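PDB 5NDX: glycosyl hydrolase from Rhizobium leguminosarum bv. trifolii, which probably hydrolyses O-glycosidic bonds as a glycoside hydrolase family 39 enzyme and the bacterial orthologue of human alpha-L-iduronidase. Local coordinates for residues P364-T367 with S368-L372; A282-A285 with G286-A289; D247-K250 with E251-R255; P190-R193 with A194-H198. The protein carries 2 engineered substitutions. One frame throughout, in Å; residues are numbered along the deposited sequence.

The four contacts are local, three within one helix and contact 3 at the end of one, and they fall into two pairs. Contacts 1 and 2 are wholly buried: helices 364-372 and 282-300 lie against each other, and Ser368 and Gly365 meet Tyr284, Ala285 and Ile288. Contacts 3 and 4 are only partly buried and lie far from the first pair, on helices 235-252 and 190-200, where Tyr248, Leu249 and His253 meet Arg193, Met196 and Ala197. Contact 1 relies on a serine and a shielded glutamate and contact 2 on tyrosine rings against isoleucines. Contact 3 gathers imidazoles at a helix end, with charged residues toward solvent, whereas contact 4 combines a Met-aromatic pair with an exposed arginine.

Contact 1: residues P364-T367 with S368-L372; sequences PGLT and SMELL
Ser368 grips Pro364 O twice. Its hydroxyl OG donates to Pro364 O at 2.8 Å, in the carbonyl plane, while its backbone N reaches the same oxygen at 3.0 Å from a direction tilted 31° out of that plane. OG can turn back to the preceding turn because it sits between the backbone N and the carbonyl carbon (chi1 56°). With an alanine here, Pro364 O would probably keep just the backbone N-H from the next turn, and a small gap would open beside it. On another side of the helix, Glu370 slants past Thr367, OE2 lying 3.6 Å from Thr367 CG2. Thr367 O accepts the N-H of Leu371 at 3.1 Å and is also flanked by Leu371 CD1 at 3.5 Å. Met369 juts outward beside the preceding turn, with SD 3.6 Å from Gly365 O. Farther out, Lys362 forms a salt bridge to Glu370 OE2 and Ser588 bonds to OE1. Helix 364-372 is wedged between helix 282-300 of the TIM barrel and the large mixed beta-sheet, whose strands 436-445 and 518-526 meet Thr367, Ser368 and Leu371. The residues that touch are all buried, and the serine hydroxyl finds its acceptor within its own helix; the glutamate charge is probably balanced by Lys362 rather than by bulk water.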
loop_
_atom_site.group_PDB
_atom_site.type_symbol
_atom_site.label_atom_id
_atom_site.label_comp_id
_atom_site.label_asym_id
_atom_site.label_seq_id
_atom_site.Cartn_x
_atom_site.Cartn_y
_atom_site.Cartn_z
ATOM N N PRO A 364 4.606 -5.758 8.791
ATOM C CA PRO A 364 3.251 -6.195 8.469
ATOM C C PRO A 364 2.389 -5.246 7.707
ATOM O O PRO A 364 1.470 -5.707 7.038
ATOM C CB PRO A 364 2.634 -6.559 9.827
ATOM C CG PRO A 364 3.837 -6.970 10.640
ATOM C CD PRO A 364 4.954 -6.079 10.185
ATOM N N GLY A 365 2.679 -3.952 7.746
ATOM C CA GLY A 365 1.953 -2.990 6.947
ATOM C C GLY A 365 2.047 -3.283 5.440
ATOM O O GLY A 365 1.134 -2.903 4.694
ATOM N N LEU A 366 3.169 -3.880 5.001
ATOM C CA LEU A 366 3.414 -4.205 3.598
ATOM C C LEU A 366 2.964 -5.618 3.294
ATOM O O LEU A 366 2.254 -5.820 2.312
ATOM C CB LEU A 366 4.896 -4.046 3.185
ATOM C CG LEU A 366 5.262 -4.314 1.723
ATOM C CD1 LEU A 366 4.321 -3.534 0.805
ATOM C CD2 LEU A 366 6.698 -3.889 1.452
ATOM N N THR A 367 3.308 -6.564 4.158
ATOM C CA THR A 367 2.960 -7.956 3.919
ATOM C C THR A 367 1.471 -8.164 3.908
ATOM O O THR A 367 0.946 -8.961 3.115
ATOM C CB THR A 367 3.657 -8.913 4.871
ATOM O OG1 THR A 367 3.329 -8.569 6.225
ATOM C CG2 THR A 367 5.157 -8.850 4.672
ATOM N N SER A 368 0.754 -7.430 4.738
ATOM C CA SER A 368 -0.687 -7.531 4.713
ATOM C C SER A 368 -1.209 -7.130 3.306
ATOM O O SER A 368 -2.126 -7.767 2.796
ATOM C CB SER A 368 -1.358 -6.658 5.772
ATOM O OG SER A 368 -0.941 -5.323 5.592
ATOM N N MET A 369 -0.643 -6.066 2.737
ATOM C CA MET A 369 -1.012 -5.614 1.391
ATOM C C MET A 369 -0.605 -6.570 0.285
ATOM O O MET A 369 -1.334 -6.686 -0.727
ATOM C CB MET A 369 -0.506 -4.193 1.142
ATOM C CG MET A 369 -1.191 -3.208 2.097
ATOM S SD MET A 369 -0.587 -1.561 1.840
ATOM C CE MET A 369 -1.853 -0.887 0.788
ATOM N N GLU A 370 0.493 -7.288 0.477
ATOM C CA GLU A 370 0.851 -8.391 -0.413
ATOM C C GLU A 370 -0.220 -9.479 -0.485
ATOM O O GLU A 370 -0.550 -9.937 -1.577
ATOM C CB GLU A 370 2.186 -9.043 -0.032
ATOM C CG GLU A 370 3.398 -8.156 -0.279
ATOM C CD GLU A 370 4.770 -8.848 -0.029
ATOM O OE1 GLU A 370 5.304 -9.617 -0.879
ATOM O OE2 GLU A 370 5.334 -8.594 1.037
ATOM N N LEU A 371 -0.744 -9.886 0.669
ATOM C CA LEU A 371 -1.799 -10.841 0.722
ATOM C C LEU A 371 -3.071 -10.315 0.108
ATOM O O LEU A 371 -3.701 -11.002 -0.690
ATOM C CB LEU A 371 -2.065 -11.348 2.152
ATOM C CG LEU A 371 -1.258 -12.564 2.595
ATOM C CD1 LEU A 371 0.207 -12.336 2.513
ATOM C CD2 LEU A 371 -1.574 -12.941 4.035
ATOM N N LEU A 372 -3.475 -9.133 0.518
ATOM C CA LEU A 372 -4.714 -8.531 0.008
ATOM C C LEU A 372 -4.673 -8.286 -1.539
ATOM O O LEU A 372 -5.724 -8.306 -2.211
ATOM C CB LEU A 372 -5.021 -7.219 0.748
ATOM C CG LEU A 372 -5.345 -7.330 2.237
ATOM C CD1 LEU A 372 -5.254 -5.988 2.922
ATOM C CD2 LEU A 372 -6.736 -7.852 2.411
#

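Contact 2: residues A282-A285 with G286-A289; sequences AYYA and GIIA
Ile288 CD1 sits over one face of the Tyr284 ring in a CH-pi contact, one turn apart on helix 282-300, which runs between the seventh and eighth strands (261-263 and 307-310) of the TIM barrel. This is the tight part. The methyl lies 3.7 Å from the centroid of the Tyr284 ring, only 13° off the ring normal, and thus over the middle of the face. Tyr284 carries CG opposite its backbone N (chi1 -170°), which swings the ring along the helix toward the next turn. Ile288 CD1 also lies 3.5 Å from Tyr284 O, so the methyl touches both the ring and the carbonyl of the same tyrosine. At the edge of the same ring, Ile287 CG2 approaches Tyr284 CD1 at 3.9 Å, so one aromatic group has an isoleucine over a face and another at its rim. His279 adds an edge-to-face ring contact to Tyr284.

The pairing of Tyr283 with Ile287 is looser at the ring carbons, Tyr283 CZ to Ile287 CD1 being 3.9 Å, and the two side chains slant past each other. No solvent side exists here, since all the residues are buried, and loops carrying Pro233 and Ile418 cover Tyr283. The backbone is regular, with Gly286 N donating to Ala282 O at 2.9 Å. Tyr283 OH is hydrogen-bonded to Asp416 O, and Ile287 CD1 rests 3.5 Å from that same hydroxyl oxygen.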
loop_
_atom_site.group_PDB
_atom_site.type_symbol
_atom_site.label_atom_id
_atom_site.label_comp_id
_atom_site.label_asym_id
_atom_site.label_seq_id
_atom_site.Cartn_x
_atom_site.Cartn_y
_atom_site.Cartn_z
ATOM N N ALA A 282 1.644 -8.600 13.865
ATOM C CA ALA A 282 0.488 -9.034 13.132
ATOM C C ALA A 282 -0.765 -8.220 13.441
ATOM O O ALA A 282 -1.637 -8.118 12.577
ATOM C CB ALA A 282 0.247 -10.518 13.373
ATOM N N TYR A 283 -0.817 -7.546 14.591
ATOM C CA TYR A 283 -1.941 -6.695 14.889
ATOM C C TYR A 283 -2.198 -5.702 13.783
ATOM O O TYR A 283 -3.342 -5.464 13.426
ATOM C CB TYR A 283 -1.761 -5.942 16.223
ATOM C CG TYR A 283 -2.845 -4.907 16.477
ATOM C CD1 TYR A 283 -2.740 -3.631 15.962
ATOM C CD2 TYR A 283 -3.992 -5.227 17.182
ATOM C CE1 TYR A 283 -3.725 -2.682 16.159
ATOM C CE2 TYR A 283 -4.995 -4.298 17.359
ATOM C CZ TYR A 283 -4.843 -3.027 16.863
ATOM O OH TYR A 283 -5.810 -2.079 17.030
ATOM N N TYR A 284 -1.135 -5.112 13.248
ATOM C CA TYR A 284 -1.279 -4.106 12.229
ATOM C C TYR A 284 -1.779 -4.727 10.907
ATOM O O TYR A 284 -2.584 -4.129 10.259
ATOM C CB TYR A 284 0.028 -3.393 11.988
ATOM C CG TYR A 284 -0.010 -2.140 11.110
ATOM C CD1 TYR A 284 -1.126 -1.291 11.032
ATOM C CD2 TYR A 284 1.136 -1.754 10.425
ATOM C CE1 TYR A 284 -1.076 -0.118 10.272
ATOM C CE2 TYR A 284 1.166 -0.620 9.655
ATOM C CZ TYR A 284 0.062 0.210 9.566
ATOM O OH TYR A 284 0.166 1.345 8.772
ATOM N N ALA A 285 -1.323 -5.929 10.566
ATOM C CA ALA A 285 -1.851 -6.591 9.389
ATOM C C ALA A 285 -3.324 -6.826 9.541
ATOM O O ALA A 285 -4.099 -6.618 8.599
ATOM C CB ALA A 285 -1.116 -7.908 9.160
ATOM N N GLY A 286 -3.720 -7.326 10.730
ATOM C CA GLY A 286 -5.124 -7.606 11.017
ATOM C C GLY A 286 -5.996 -6.379 10.916
ATOM O O GLY A 286 -7.045 -6.383 10.248
ATOM N N ILE A 287 -5.529 -5.316 11.533
ATOM C CA ILE A 287 -6.294 -4.085 11.608
ATOM C C ILE A 287 -6.449 -3.385 10.264
ATOM O O ILE A 287 -7.500 -2.821 9.987
ATOM C CB ILE A 287 -5.728 -3.138 12.715
ATOM C CG1 ILE A 287 -6.867 -2.334 13.340
ATOM C CG2 ILE A 287 -4.761 -2.140 12.173
ATOM C CD1 ILE A 287 -7.720 -3.197 14.272
ATOM N N ILE A 288 -5.415 -3.375 9.422
ATOM C CA ILE A 288 -5.575 -2.875 8.026
ATOM C C ILE A 288 -6.669 -3.655 7.276
ATOM O O ILE A 288 -7.557 -3.073 6.613
ATOM C CB ILE A 288 -4.242 -3.003 7.262
ATOM C CG1 ILE A 288 -3.219 -1.948 7.787
ATOM C CG2 ILE A 288 -4.407 -2.771 5.758
ATOM C CD1 ILE A 288 -1.769 -2.219 7.404
ATOM N N ALA A 289 -6.627 -4.995 7.392
ATOM C CA ALA A 289 -7.603 -5.798 6.730
ATOM C C ALA A 289 -9.017 -5.584 7.319
ATOM O O ALA A 289 -10.022 -5.553 6.580
ATOM C CB ALA A 289 -7.197 -7.261 6.727
#

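Contact 3: residues D247-K250 with E251-R255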
loop_
_atom_site.group_PDB
_atom_site.type_symbol
_atom_site.label_atom_id
_atom_site.label_comp_id
_atom_site.label_asym_id
_atom_site.label_seq_id
_atom_site.Cartn_x
_atom_site.Cartn_y
_atom_site.Cartn_z
ATOM N N ASP A 247 -23.881 11.834 4.741
ATOM C CA ASP A 247 -25.185 12.380 5.155
ATOM C C ASP A 247 -25.257 13.906 5.042
ATOM O O ASP A 247 -26.266 14.440 4.620
ATOM C CB ASP A 247 -25.539 12.005 6.598
ATOM C CG ASP A 247 -25.889 10.542 6.761
ATOM O OD1 ASP A 247 -26.275 9.899 5.764
ATOM O OD2 ASP A 247 -25.773 10.037 7.900
ATOM N N TYR A 248 -24.184 14.580 5.431
ATOM C CA TYR A 248 -24.063 15.995 5.278
ATOM C C TYR A 248 -24.189 16.403 3.811
ATOM O O TYR A 248 -24.872 17.382 3.500
ATOM C CB TYR A 248 -22.759 16.485 5.878
ATOM C CG TYR A 248 -22.545 17.955 5.697
ATOM C CD1 TYR A 248 -21.952 18.455 4.534
ATOM C CD2 TYR A 248 -22.910 18.868 6.710
ATOM C CE1 TYR A 248 -21.765 19.829 4.350
ATOM C CE2 TYR A 248 -22.723 20.246 6.540
ATOM C CZ TYR A 248 -22.168 20.726 5.358
ATOM O OH TYR A 248 -21.950 22.091 5.197
ATOM N N LEU A 249 -23.552 15.669 2.918
ATOM C CA LEU A 249 -23.668 15.950 1.500
ATOM C C LEU A 249 -25.064 15.670 0.963
ATOM O O LEU A 249 -25.545 16.443 0.139
ATOM C CB LEU A 249 -22.664 15.155 0.650
ATOM C CG LEU A 249 -21.182 15.385 0.951
ATOM C CD1 LEU A 249 -20.317 14.358 0.256
ATOM C CD2 LEU A 249 -20.749 16.771 0.559
ATOM N N LYS A 250 -25.685 14.571 1.382
ATOM C CA LYS A 250 -27.007 14.225 0.893
ATOM C C LYS A 250 -28.004 15.351 1.259
ATOM O O LYS A 250 -28.806 15.721 0.436
ATOM C CB LYS A 250 -27.513 12.880 1.426
ATOM C CG LYS A 250 -26.900 11.619 0.802
ATOM C CD LYS A 250 -27.606 10.356 1.335
ATOM C CE LYS A 250 -26.891 9.044 0.987
ATOM N NZ LYS A 250 -26.610 8.786 -0.468
ATOM N N GLU A 251 -27.894 15.897 2.470
ATOM C CA GLU A 251 -28.798 16.924 2.958
ATOM C C GLU A 251 -28.514 18.285 2.339
ATOM O O GLU A 251 -29.431 18.936 1.864
ATOM C CB GLU A 251 -28.712 17.038 4.475
ATOM C CG GLU A 251 -29.966 17.623 5.123
ATOM C CD GLU A 251 -29.658 18.341 6.432
ATOM O OE1 GLU A 251 -29.882 17.774 7.532
ATOM O OE2 GLU A 251 -29.155 19.480 6.352
ATOM N N HIS A 252 -27.254 18.710 2.343
ATOM C CA HIS A 252 -26.878 20.068 1.922
ATOM C C HIS A 252 -26.411 20.255 0.500
ATOM O O HIS A 252 -26.456 21.370 0.005
ATOM C CB HIS A 252 -25.778 20.601 2.824
ATOM C CG HIS A 252 -26.248 20.870 4.199
ATOM N ND1 HIS A 252 -25.822 20.144 5.285
ATOM C CD2 HIS A 252 -27.156 21.754 4.662
ATOM C CE1 HIS A 252 -26.427 20.590 6.370
ATOM N NE2 HIS A 252 -27.243 21.567 6.015
ATOM N N HIS A 253 -25.870 19.212 -0.123
ATOM C CA HIS A 253 -25.301 19.328 -1.462
ATOM C C HIS A 253 -25.605 18.061 -2.245
ATOM O O HIS A 253 -24.685 17.370 -2.696
ATOM C CB HIS A 253 -23.780 19.599 -1.418
ATOM C CG HIS A 253 -23.384 20.794 -0.611
ATOM N ND1 HIS A 253 -22.778 20.687 0.626
ATOM C CD2 HIS A 253 -23.514 22.122 -0.841
ATOM C CE1 HIS A 253 -22.522 21.888 1.110
ATOM N NE2 HIS A 253 -22.973 22.778 0.245
ATOM N N PRO A 254 -26.903 17.743 -2.419
ATOM C CA PRO A 254 -27.297 16.466 -3.039
ATOM C C PRO A 254 -26.685 16.209 -4.412
ATOM O O PRO A 254 -26.484 15.062 -4.774
ATOM C CB PRO A 254 -28.838 16.564 -3.134
ATOM C CG PRO A 254 -29.163 18.034 -3.000
ATOM C CD PRO A 254 -28.085 18.580 -2.098
ATOM N N ARG A 255 -26.363 17.256 -5.159
ATOM C CA ARG A 255 -25.727 17.083 -6.472
ATOM C C ARG A 255 -24.318 16.479 -6.376
ATOM O O ARG A 255 -23.846 15.916 -7.334
ATOM C CB ARG A 255 -25.659 18.430 -7.230
ATOM C CG ARG A 255 -25.393 18.281 -8.722
ATOM C CD ARG A 255 -25.488 19.576 -9.567
ATOM N NE ARG A 255 -24.175 20.233 -9.782
ATOM C CZ ARG A 255 -23.632 21.159 -8.979
ATOM N NH1 ARG A 255 -24.280 21.556 -7.894
ATOM N NH2 ARG A 255 -22.436 21.695 -9.258
#
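His252 lays an imidazole nitrogen over the face of Tyr248: ND1 stands 3.3 Å from Tyr248 CE2, displaced from the centre of the phenol toward its rim. The same nitrogen makes a weak hydrogen bond to Tyr248 O at 3.4 Å. That carbonyl also receives the backbone N of His252 at 3.0 Å, so two N-H groups of one histidine converge on it. The two rings are 4.5 Å apart between centroids with planes inclined at 47°, too oblique for a stack. Tyr248 holds CG anti to its own N (chi1 178°), which carries the ring down toward the end of the helix, where both histidines wait. His253 joins as the third member of an aromatic cluster and points the same way as the tyrosine, turning an edge to it; its CE1 is 3.9 Å from Tyr248 CE1.

The cluster sits at the C-terminal end of helix 235-252, which links the sixth and seventh strands (216-219 and 261-263) of the TIM barrel. His253 is the first residue to leave helical geometry, and Pro254 follows, which has no N-H to continue the helical bonding; its ring packs instead against the last turn, with CB 3.7 Å from Lys250 O. Helix 190-200 packs alongside, touching Tyr248 through Arg193 and His253 through Met196. Arg255 forms a salt bridge to Asp200. The side chains of Asp247, Lys250 and Glu251 face solvent, whereas ND1 of His253 is buried and has no hydrogen-bonding partner in the model.

Contact 4: residues P190-R193 with A194-H198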
loop_
_atom_site.group_PDB
_atom_site.type_symbol
_atom_site.label_atom_id
_atom_site.label_comp_id
_atom_site.label_asym_id
_atom_site.label_seq_id
_atom_site.Cartn_x
_atom_site.Cartn_y
_atom_site.Cartn_z
ATOM N N PRO A 190 -14.478 23.716 8.671
ATOM C CA PRO A 190 -14.872 24.880 7.908
ATOM C C PRO A 190 -14.409 24.860 6.464
ATOM O O PRO A 190 -15.217 25.124 5.569
ATOM C CB PRO A 190 -14.211 26.030 8.679
ATOM C CG PRO A 190 -14.334 25.601 10.088
ATOM C CD PRO A 190 -14.004 24.116 10.020
ATOM N N ILE A 191 -13.129 24.538 6.248
ATOM C CA ILE A 191 -12.605 24.364 4.918
ATOM C C ILE A 191 -13.414 23.338 4.104
ATOM O O ILE A 191 -13.688 23.553 2.945
ATOM C CB ILE A 191 -11.123 23.929 4.945
ATOM C CG1 ILE A 191 -10.228 25.114 5.323
ATOM C CG2 ILE A 191 -10.679 23.445 3.559
ATOM C CD1 ILE A 191 -10.082 26.164 4.204
ATOM N N PHE A 192 -13.762 22.213 4.717
ATOM C CA PHE A 192 -14.482 21.176 4.009
ATOM C C PHE A 192 -15.832 21.721 3.578
ATOM O O PHE A 192 -16.165 21.650 2.427
ATOM C CB PHE A 192 -14.637 19.900 4.826
ATOM C CG PHE A 192 -15.502 18.874 4.156
ATOM C CD1 PHE A 192 -16.897 18.869 4.350
ATOM C CD2 PHE A 192 -14.943 17.893 3.347
ATOM C CE1 PHE A 192 -17.710 17.929 3.709
ATOM C CE2 PHE A 192 -15.748 16.965 2.698
ATOM C CZ PHE A 192 -17.129 16.972 2.874
ATOM N N ARG A 193 -16.585 22.259 4.523
ATOM C CA ARG A 193 -17.921 22.799 4.230
ATOM C C ARG A 193 -17.866 23.887 3.201
ATOM O O ARG A 193 -18.690 23.912 2.284
ATOM C CB ARG A 193 -18.603 23.298 5.497
ATOM C CG ARG A 193 -19.008 22.142 6.388
ATOM C CD ARG A 193 -19.893 22.560 7.565
ATOM N NE ARG A 193 -19.064 22.776 8.736
ATOM C CZ ARG A 193 -18.756 23.941 9.308
ATOM N NH1 ARG A 193 -17.956 23.941 10.373
ATOM N NH2 ARG A 193 -19.221 25.096 8.861
ATOM N N ALA A 194 -16.856 24.738 3.315
ATOM C CA ALA A 194 -16.670 25.817 2.345
ATOM C C ALA A 194 -16.400 25.319 0.936
ATOM O O ALA A 194 -16.929 25.877 -0.032
ATOM C CB ALA A 194 -15.554 26.742 2.799
ATOM N N LEU A 195 -15.601 24.261 0.775
ATOM C CA LEU A 195 -15.259 23.828 -0.586
ATOM C C LEU A 195 -16.472 23.184 -1.243
ATOM O O LEU A 195 -16.717 23.327 -2.440
ATOM C CB LEU A 195 -14.073 22.878 -0.571
ATOM C CG LEU A 195 -13.196 22.602 -1.815
ATOM C CD1 LEU A 195 -13.307 21.178 -2.332
ATOM C CD2 LEU A 195 -13.314 23.586 -2.958
ATOM N N MET A 196 -17.226 22.456 -0.439
ATOM C CA MET A 196 -18.430 21.811 -0.912
ATOM C C MET A 196 -19.460 22.859 -1.371
ATOM O O MET A 196 -20.045 22.698 -2.438
ATOM C CB MET A 196 -19.008 20.919 0.196
ATOM C CG MET A 196 -18.071 19.758 0.620
ATOM S SD MET A 196 -17.134 18.924 -0.690
ATOM C CE MET A 196 -18.419 17.861 -1.088
ATOM N N ALA A 197 -19.662 23.908 -0.557
ATOM C CA ALA A 197 -20.525 25.043 -0.942
ATOM C C ALA A 197 -20.024 25.670 -2.244
ATOM O O ALA A 197 -20.779 25.808 -3.204
ATOM C CB ALA A 197 -20.591 26.092 0.174
ATOM N N HIS A 198 -18.728 25.967 -2.289
ATOM C CA HIS A 198 -18.118 26.517 -3.502
ATOM C C HIS A 198 -18.286 25.669 -4.740
ATOM O O HIS A 198 -18.539 26.201 -5.824
ATOM C CB HIS A 198 -16.642 26.778 -3.259
ATOM C CG HIS A 198 -15.989 27.571 -4.335
ATOM N ND1 HIS A 198 -15.080 27.022 -5.203
ATOM C CD2 HIS A 198 -16.108 28.876 -4.687
ATOM C CE1 HIS A 198 -14.678 27.943 -6.054
ATOM N NE2 HIS A 198 -15.285 29.080 -5.764
#
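Met196 lies over one face of the Phe192 ring, a Met-aromatic pair one turn apart on helix 190-200, the helix of a beta-alpha-beta unit between barrel strands 179-184 and 216-219. Both CG and sulfur take part. CG sits 3.9 Å from the centroid of the Phe192 ring in a CH-pi contact, nearest to the ring at CE1, and SD follows at 4.4 Å from that centroid, 25° off the normal. Met196 CG, anti to the carbonyl carbon (chi1 -63°), reaches back over the ring, and the bends at chi2 and chi3 keep the sulfur above the same face, a little farther off. Apolar packing continues outward, for Phe192 also meets Val245 of helix 235-252 and Ile217 and Ile219 of strand 216-219. Exchanging Phe192 for an alanine is likely to open a gap between this helix and the barrel strand and free the thioether of Met196 to turn.

The polar contacts described here are backbone bonds and one made by Arg193. Met196 N bonds to Phe192 O at 3.2 Å, and Ala194 N to Pro190 O at 2.8 Å. The side chain of Arg193 doubles back so that NE bonds to Leu188 O, with one face of its guanidinium over Pro190. On the buried side, Ile191 comes within about 8 Å, side chain to side chain, of Gln146, an altered residue at the predicted proton-donor position. Met196 CG also lies 3.2 Å from Phe192 O, so this one carbon touches both the ring and the carbonyl oxygen of Phe192.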